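Local coordinates for protein mucin-like protocadherin (Homo sapiens, PDB 6OAE) that probably forms, through its extracellular cadherin repeats, calcium-dependent heterophilic complexes with CDHR2 on adjacent microvilli, controlling how microvilli pack on epithelial cells, at residues E23-I28 and F45-Q50; N52-N57 and A70-Q75. One frame throughout, in Å; residues are numbered along the deposited sequence.

Contact 1. Residues E23-I28 and F45-Q50; sequences EPLVDI and FAFRIQ
Leu25 meets the Phe47 ring at its edge: CD1 of Leu25 lies in the ring plane, 3.8 Å from CE1 of Phe47, and nothing from residues 23-28 lies over either face. The two side chains cross at about a right angle, and the CD1 methyl of Leu25 makes the contact. Phe47 also packs on Leu38, Leu54, Leu68 and Ala70 in the core of the first cadherin repeat (EC1). Farther along, Ile28 puts its CD1 against the two branches of Ile49, 4.1 Å from CG2 and 4.2 Å from CD1 of Ile49. Ile28 sends CG1 anti to its carbonyl carbon (chi1 -54°), which carries that methyl across. The CA atoms of Leu25 and Phe47 are 9.9 Å apart because strand 53-56 runs between strands 26-27 and 47-50, the outer two of a three-stranded antiparallel sheet. Within 45-50, Arg48 NE gives a hydrogen bond to OE1 of Gln50 at 2.8 Å, with the donor tilted 23° from the carbonyl plane; the same guanidinium makes a cation-pi contact with Phe55. No hydrogen bond crosses between the segments: the contact rests on non-directional dispersion and partial withdrawal of apolar surface from water, with Ile28 and Phe47 buried.

Contact 2. Residues N52-N57 and A70-Q75; sequences NQLFLN and AQLLCQ
Leu54 reaches across the interior of a cadherin-repeat beta sandwich to Ala70 and Leu72. Strand 53-56 is the middle strand of the three-stranded sheet, whereas 67-76 belongs to the facing four-stranded sheet, and the CA atoms of Leu54 and Ala70 are 8.6 Å apart.

One link is covalent: farther along 70-75, Cys74 forms a disulfide with Cys6, joining the N-terminal stretch to the four-stranded sheet.

Polar interactions lie outside this interface. The amide of Gln71 is held at both ends, its OE1 accepting from the backbone N of Leu41 and its NE2 bonding OE1 of Gln83. In strand 53-56, Gln53 NE2 bonds Asp27 OD1, tying the middle strand to its neighbour.

All contacts across the two segments are apolar. Leu54 holds CG anti to its backbone N (chi1 -179°), and its forked end straddles the small Ala70 methyl: CD2 of Leu54 is 4.0 Å and CD1 of Leu54 is 4.2 Å from CB of Ala70. All three touching residues are buried, and Val86 of strand 79-91 also packs on Leu54, while Leu72 packs on Val36 and Leu84. The second sheet-to-sheet approach is looser, with CD1 of Leu54 lying 4.4 Å from CD2 of Leu72.

From the N terminus, contact 1 closes first, joining residues 23-28 to 45-50 over an excursion that includes strand 35-38 of the opposite sheet. Contact 2 follows in series, neither nested nor crossed, joining 52-57 to 70-75 over a connection that carries the calcium ligands Asp61 and Glu63. The centres of contacts 1 and 2 lie about 6 Å apart. Strand 53-56 sits between both strands of contact 1, held by backbone hydrogen bonds of Val26 with Leu54 and of Arg48 with Phe55. Both contacts lie within the first repeat (EC1) of the EC1-2 fragment and give its three-stranded sheet a cross-sheet and a sheet-to-sheet tie.

Contact 1. Residues E23-I28 and F45-Q50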
ATOM      1  N   GLU A  23       7.956  22.264  11.825  1.00 21.49           N
ATOM      2  CA  GLU A  23       7.576  23.679  11.668  1.00 21.85           C
ATOM      3  C   GLU A  23       6.058  23.793  11.794  1.00 22.06           C
ATOM      4  O   GLU A  23       5.333  22.818  11.579  1.00 20.68           O
ATOM      5  CB  GLU A  23       8.066  24.198  10.319  1.00 22.15           C
ATOM      6  CG  GLU A  23       7.415  23.506   9.128  1.00 22.01           C
ATOM      7  CD  GLU A  23       8.075  23.824   7.802  1.00 23.66           C
ATOM      8  OE1 GLU A  23       8.770  24.856   7.738  1.00 23.93           O
ATOM      9  OE2 GLU A  23       7.881  23.052   6.818  1.00 24.91           O
ATOM     10  N   PRO A  24       5.540  24.989  12.127  1.00 22.65           N
ATOM     11  CA  PRO A  24       4.093  25.194  12.202  1.00 22.62           C
ATOM     12  C   PRO A  24       3.371  24.956  10.870  1.00 22.64           C
ATOM     13  O   PRO A  24       3.931  25.240   9.823  1.00 20.96           O
ATOM     14  CB  PRO A  24       3.929  26.659  12.650  1.00 22.99           C
ATOM     15  CG  PRO A  24       5.297  27.295  12.571  1.00 23.50           C
ATOM     16  CD  PRO A  24       6.312  26.190  12.464  1.00 22.71           C
ATOM     17  N   LEU A  25       2.143  24.430  10.930  1.00 23.29           N
ATOM     18  CA  LEU A  25       1.232  24.352   9.752  1.00 23.78           C
ATOM     19  C   LEU A  25       0.662  25.728   9.492  1.00 23.33           C
ATOM     20  O   LEU A  25       0.535  26.117   8.319  1.00 24.00           O
ATOM     21  CB  LEU A  25       0.064  23.393  10.022  1.00 24.44           C
ATOM     22  CG  LEU A  25       0.424  21.934  10.216  1.00 25.08           C
ATOM     23  CD1 LEU A  25      -0.816  21.136  10.617  1.00 24.75           C
ATOM     24  CD2 LEU A  25       1.068  21.370   8.956  1.00 26.32           C
ATOM     25  N   VAL A  26       0.297  26.443  10.544  1.00 24.58           N
ATOM     26  CA  VAL A  26      -0.412  27.729  10.348  1.00 25.98           C
ATOM     27  C   VAL A  26      -0.384  28.567  11.624  1.00 25.85           C
ATOM     28  O   VAL A  26      -0.431  28.010  12.727  1.00 25.33           O
ATOM     29  CB  VAL A  26      -1.845  27.458   9.838  1.00 26.19           C
ATOM     30  CG1 VAL A  26      -2.768  26.918  10.917  1.00 26.86           C
ATOM     31  CG2 VAL A  26      -2.446  28.682   9.178  1.00 27.54           C
ATOM     32  N   ASP A  27      -0.322  29.875  11.432  1.00 27.28           N
ATOM     33  CA  ASP A  27      -0.518  30.896  12.488  1.00 30.54           C
ATOM     34  C   ASP A  27      -2.031  31.051  12.701  1.00 30.69           C
ATOM     35  O   ASP A  27      -2.789  31.133  11.713  1.00 31.44           O
ATOM     36  CB  ASP A  27       0.209  32.185  12.118  1.00 34.38           C
ATOM     37  CG  ASP A  27       1.734  32.071  12.134  1.00 37.58           C
ATOM     38  OD1 ASP A  27       2.271  30.935  12.213  1.00 42.20           O
ATOM     39  OD2 ASP A  27       2.382  33.112  12.073  1.00 42.01           O
ATOM     40  N   ILE A  28      -2.465  31.040  13.944  1.00 28.65           N
ATOM     41  CA  ILE A  28      -3.884  31.270  14.307  1.00 29.67           C
ATOM     42  C   ILE A  28      -3.966  32.731  14.729  1.00 32.03           C
ATOM     43  O   ILE A  28      -3.249  33.114  15.679  1.00 32.15           O
ATOM     44  CB  ILE A  28      -4.356  30.306  15.399  1.00 29.27           C
ATOM     45  CG1 ILE A  28      -4.085  28.844  15.013  1.00 27.69           C
ATOM     46  CG2 ILE A  28      -5.835  30.545  15.738  1.00 29.94           C
ATOM     47  CD1 ILE A  28      -4.100  27.891  16.180  1.00 27.49           C
ATOM     48  N   PHE A  45      -3.800  12.689  19.604  1.00 23.73           N
ATOM     49  CA  PHE A  45      -2.334  12.465  19.551  1.00 25.61           C
ATOM     50  C   PHE A  45      -1.776  12.797  18.171  1.00 27.80           C
ATOM     51  O   PHE A  45      -0.988  11.956  17.579  1.00 29.76           O
ATOM     52  CB  PHE A  45      -2.009  11.004  19.830  1.00 25.56           C
ATOM     53  CG  PHE A  45      -2.426  10.530  21.189  1.00 24.19           C
ATOM     54  CD1 PHE A  45      -1.656  10.829  22.294  1.00 24.71           C
ATOM     55  CD2 PHE A  45      -3.560   9.756  21.352  1.00 24.51           C
ATOM     56  CE1 PHE A  45      -2.031  10.378  23.550  1.00 24.88           C
ATOM     57  CE2 PHE A  45      -3.933   9.316  22.610  1.00 24.88           C
ATOM     58  CZ  PHE A  45      -3.170   9.627  23.704  1.00 24.66           C
ATOM     59  N   ALA A  46      -2.172  13.944  17.645  1.00 26.80           N
ATOM     60  CA  ALA A  46      -1.778  14.387  16.288  1.00 26.79           C
ATOM     61  C   ALA A  46      -1.276  15.830  16.334  1.00 26.94           C
ATOM     62  O   ALA A  46      -0.213  16.095  15.749  1.00 26.80           O
ATOM     63  CB  ALA A  46      -2.930  14.202  15.331  1.00 27.75           C
ATOM     64  N   PHE A  47      -1.979  16.731  17.027  1.00 24.17           N
ATOM     65  CA  PHE A  47      -1.714  18.179  16.940  1.00 23.83           C
ATOM     66  C   PHE A  47      -1.341  18.754  18.290  1.00 24.19           C
ATOM     67  O   PHE A  47      -1.695  18.177  19.335  1.00 23.66           O
ATOM     68  CB  PHE A  47      -2.967  18.894  16.421  1.00 22.96           C
ATOM     69  CG  PHE A  47      -3.371  18.537  15.016  1.00 22.54           C
ATOM     70  CD1 PHE A  47      -2.739  19.130  13.923  1.00 22.81           C
ATOM     71  CD2 PHE A  47      -4.366  17.605  14.776  1.00 21.88           C
ATOM     72  CE1 PHE A  47      -3.111  18.803  12.629  1.00 22.95           C
ATOM     73  CE2 PHE A  47      -4.737  17.274  13.486  1.00 22.07           C
ATOM     74  CZ  PHE A  47      -4.114  17.878  12.407  1.00 22.09           C
ATOM     75  N   ARG A  48      -0.688  19.909  18.261  1.00 23.85           N
ATOM     76  CA  ARG A  48      -0.605  20.797  19.437  1.00 24.25           C
ATOM     77  C   ARG A  48      -0.698  22.226  18.953  1.00 24.04           C
ATOM     78  O   ARG A  48      -0.428  22.494  17.770  1.00 21.92           O
ATOM     79  CB  ARG A  48       0.665  20.598  20.267  1.00 26.61           C
ATOM     80  CG  ARG A  48       1.941  21.160  19.655  1.00 27.41           C
ATOM     81  CD  ARG A  48       3.155  20.968  20.559  1.00 29.13           C
ATOM     82  NE  ARG A  48       4.220  21.829  20.076  1.00 28.07           N
ATOM     83  CZ  ARG A  48       5.010  21.559  19.045  1.00 29.73           C
ATOM     84  NH1 ARG A  48       4.898  20.423  18.369  1.00 31.50           N
ATOM     85  NH2 ARG A  48       5.928  22.434  18.690  1.00 28.67           N
ATOM     86  N   ILE A  49      -1.051  23.095  19.875  1.00 24.60           N
ATOM     87  CA  ILE A  49      -1.056  24.554  19.695  1.00 24.85           C
ATOM     88  C   ILE A  49      -0.109  25.122  20.734  1.00 26.39           C
ATOM     89  O   ILE A  49      -0.280  24.806  21.926  1.00 26.03           O
ATOM     90  CB  ILE A  49      -2.476  25.112  19.818  1.00 26.44           C
ATOM     91  CG1 ILE A  49      -3.400  24.495  18.766  1.00 27.03           C
ATOM     92  CG2 ILE A  49      -2.445  26.630  19.756  1.00 26.41           C
ATOM     93  CD1 ILE A  49      -4.871  24.856  18.965  1.00 27.96           C
ATOM     94  N   GLN A  50       0.851  25.903  20.269  1.00 28.61           N
ATOM     95  CA  GLN A  50       1.816  26.673  21.089  1.00 30.35           C
ATOM     96  C   GLN A  50       2.079  28.000  20.395  1.00 28.99           C
ATOM     97  O   GLN A  50       2.305  27.990  19.154  1.00 28.79           O
ATOM     98  CB  GLN A  50       3.126  25.902  21.260  1.00 33.04           C
ATOM     99  CG  GLN A  50       3.171  25.062  22.521  1.00 35.30           C
ATOM    100  CD  GLN A  50       4.563  24.518  22.738  1.00 37.69           C
ATOM    101  OE1 GLN A  50       5.100  23.798  21.902  1.00 37.75           O
ATOM    102  NE2 GLN A  50       5.164  24.876  23.863  1.00 39.08           N
TER

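Contact 2. Residues N52-N57 and A70-Q75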
ATOM      1  N   ASN A  52       0.040  30.290  19.609  1.00 26.85           N
ATOM      2  CA  ASN A  52      -1.025  30.577  18.605  1.00 28.09           C
ATOM      3  C   ASN A  52      -0.607  30.040  17.229  1.00 26.98           C
ATOM      4  O   ASN A  52      -0.950  30.666  16.197  1.00 25.45           O
ATOM      5  CB  ASN A  52      -1.383  32.074  18.608  1.00 29.51           C
ATOM      6  CG  ASN A  52      -2.104  32.471  19.877  1.00 31.74           C
ATOM      7  OD1 ASN A  52      -2.576  31.615  20.629  1.00 31.13           O
ATOM      8  ND2 ASN A  52      -2.201  33.764  20.117  1.00 34.32           N
ATOM      9  N   GLN A  53       0.112  28.912  17.211  1.00 25.33           N
ATOM     10  CA  GLN A  53       0.467  28.196  15.958  1.00 24.96           C
ATOM     11  C   GLN A  53       0.013  26.755  16.115  1.00 22.62           C
ATOM     12  O   GLN A  53       0.104  26.230  17.247  1.00 21.42           O
ATOM     13  CB  GLN A  53       1.968  28.277  15.680  1.00 26.07           C
ATOM     14  CG  GLN A  53       2.482  29.698  15.460  1.00 28.63           C
ATOM     15  CD  GLN A  53       3.963  29.728  15.165  1.00 29.68           C
ATOM     16  OE1 GLN A  53       4.769  29.223  15.921  1.00 34.15           O
ATOM     17  NE2 GLN A  53       4.338  30.329  14.059  1.00 32.78           N
ATOM     18  N   LEU A  54      -0.459  26.147  15.025  1.00 21.92           N
ATOM     19  CA  LEU A  54      -0.870  24.738  14.987  1.00 21.32           C
ATOM     20  C   LEU A  54       0.307  23.923  14.461  1.00 21.68           C
ATOM     21  O   LEU A  54       0.859  24.268  13.395  1.00 20.82           O
ATOM     22  CB  LEU A  54      -2.088  24.544  14.096  1.00 21.64           C
ATOM     23  CG  LEU A  54      -2.608  23.113  13.998  1.00 21.68           C
ATOM     24  CD1 LEU A  54      -3.111  22.617  15.334  1.00 21.88           C
ATOM     25  CD2 LEU A  54      -3.685  23.011  12.930  1.00 22.08           C
ATOM     26  N   PHE A  55       0.654  22.891  15.192  1.00 20.78           N
ATOM     27  CA  PHE A  55       1.736  21.948  14.843  1.00 22.28           C
ATOM     28  C   PHE A  55       1.183  20.531  14.738  1.00 22.40           C
ATOM     29  O   PHE A  55       0.187  20.226  15.431  1.00 22.01           O
ATOM     30  CB  PHE A  55       2.809  21.964  15.929  1.00 22.32           C
ATOM     31  CG  PHE A  55       3.580  23.241  16.088  1.00 22.81           C
ATOM     32  CD1 PHE A  55       3.149  24.232  16.965  1.00 22.79           C
ATOM     33  CD2 PHE A  55       4.779  23.429  15.409  1.00 23.07           C
ATOM     34  CE1 PHE A  55       3.879  25.400  17.123  1.00 23.93           C
ATOM     35  CE2 PHE A  55       5.504  24.605  15.566  1.00 23.62           C
ATOM     36  CZ  PHE A  55       5.061  25.579  16.431  1.00 23.68           C
ATOM     37  N   LEU A  56       1.830  19.720  13.897  1.00 23.55           N
ATOM     38  CA  LEU A  56       1.748  18.239  13.878  1.00 26.29           C
ATOM     39  C   LEU A  56       2.804  17.724  14.844  1.00 27.68           C
ATOM     40  O   LEU A  56       3.943  18.163  14.681  1.00 27.99           O
ATOM     41  CB  LEU A  56       2.076  17.710  12.474  1.00 26.75           C
ATOM     42  CG  LEU A  56       0.930  17.366  11.546  1.00 27.51           C
ATOM     43  CD1 LEU A  56       1.479  16.883  10.215  1.00 28.29           C
ATOM     44  CD2 LEU A  56       0.022  16.312  12.160  1.00 27.82           C
ATOM     45  N   ASN A  57       2.472  16.832  15.791  1.00 27.12           N
ATOM     46  CA  ASN A  57       3.464  16.262  16.750  1.00 27.65           C
ATOM     47  C   ASN A  57       3.993  14.923  16.235  1.00 26.80           C
ATOM     48  O   ASN A  57       4.980  14.424  16.821  1.00 24.80           O
ATOM     49  CB  ASN A  57       2.891  16.020  18.148  1.00 27.61           C
ATOM     50  CG  ASN A  57       2.684  17.292  18.911  1.00 29.92           C
ATOM     51  OD1 ASN A  57       3.308  18.312  18.607  1.00 33.18           O
ATOM     52  ND2 ASN A  57       1.819  17.243  19.903  1.00 32.91           N
ATOM     53  N   ALA A  70      -8.074  18.930  13.218  1.00 24.62           N
ATOM     54  CA  ALA A  70      -7.850  19.770  14.403  1.00 24.01           C
ATOM     55  C   ALA A  70      -9.086  20.641  14.565  1.00 24.97           C
ATOM     56  O   ALA A  70      -9.468  21.307  13.573  1.00 23.85           O
ATOM     57  CB  ALA A  70      -6.615  20.608  14.252  1.00 23.49           C
ATOM     58  N   GLN A  71      -9.684  20.612  15.757  1.00 26.61           N
ATOM     59  CA  GLN A  71     -10.806  21.517  16.134  1.00 27.61           C
ATOM     60  C   GLN A  71     -10.183  22.629  16.954  1.00 27.28           C
ATOM     61  O   GLN A  71      -9.659  22.323  18.034  1.00 30.39           O
ATOM     62  CB  GLN A  71     -11.884  20.740  16.888  1.00 29.26           C
ATOM     63  CG  GLN A  71     -13.036  21.621  17.362  1.00 30.90           C
ATOM     64  CD  GLN A  71     -14.015  20.864  18.222  1.00 32.68           C
ATOM     65  OE1 GLN A  71     -13.640  20.011  19.025  1.00 32.13           O
ATOM     66  NE2 GLN A  71     -15.288  21.181  18.058  1.00 36.15           N
ATOM     67  N   LEU A  72     -10.196  23.853  16.450  1.00 27.10           N
ATOM     68  CA  LEU A  72      -9.638  25.029  17.145  1.00 28.66           C
ATOM     69  C   LEU A  72     -10.808  25.704  17.838  1.00 31.57           C
ATOM     70  O   LEU A  72     -11.718  26.139  17.116  1.00 31.06           O
ATOM     71  CB  LEU A  72      -8.962  25.993  16.168  1.00 28.64           C
ATOM     72  CG  LEU A  72      -8.003  25.377  15.149  1.00 29.77           C
ATOM     73  CD1 LEU A  72      -7.123  26.449  14.548  1.00 28.82           C
ATOM     74  CD2 LEU A  72      -7.166  24.275  15.759  1.00 29.90           C
ATOM     75  N   LEU A  73     -10.765  25.755  19.166  1.00 33.78           N
ATOM     76  CA  LEU A  73     -11.801  26.370  20.026  1.00 35.55           C
ATOM     77  C   LEU A  73     -11.277  27.733  20.433  1.00 38.34           C
ATOM     78  O   LEU A  73     -10.234  27.777  21.102  1.00 36.92           O
ATOM     79  CB  LEU A  73     -12.058  25.493  21.257  1.00 36.17           C
ATOM     80  CG  LEU A  73     -12.611  24.093  21.011  1.00 36.15           C
ATOM     81  CD1 LEU A  73     -12.889  23.394  22.337  1.00 36.41           C
ATOM     82  CD2 LEU A  73     -13.874  24.109  20.165  1.00 36.41           C
ATOM     83  N   CYS A  74     -11.968  28.805  20.039  1.00 39.89           N
ATOM     84  CA  CYS A  74     -11.571  30.197  20.358  1.00 43.40           C
ATOM     85  C   CYS A  74     -12.459  30.731  21.478  1.00 45.56           C
ATOM     86  O   CYS A  74     -13.592  31.127  21.192  1.00 42.94           O
ATOM     87  CB  CYS A  74     -11.611  31.046  19.109  1.00 45.65           C
ATOM     88  SG  CYS A  74     -10.180  30.695  18.064  1.00 49.53           S
ATOM     89  N   GLN A  75     -11.930  30.726  22.701  1.00 48.53           N
ATOM     90  CA  GLN A  75     -12.679  31.015  23.949  1.00 52.17           C
ATOM     91  C   GLN A  75     -12.256  32.374  24.513  1.00 54.51           C
ATOM     92  O   GLN A  75     -11.118  32.800  24.237  1.00 52.73           O
ATOM     93  CB  GLN A  75     -12.429  29.894  24.957  1.00 53.67           C
ATOM     94  CG  GLN A  75     -12.757  28.500  24.421  1.00 55.38           C
ATOM     95  CD  GLN A  75     -12.602  27.419  25.463  1.00 57.15           C
ATOM     96  OE1 GLN A  75     -12.264  27.683  26.615  1.00 61.15           O
ATOM     97  NE2 GLN A  75     -12.849  26.183  25.064  1.00 57.43           N
TER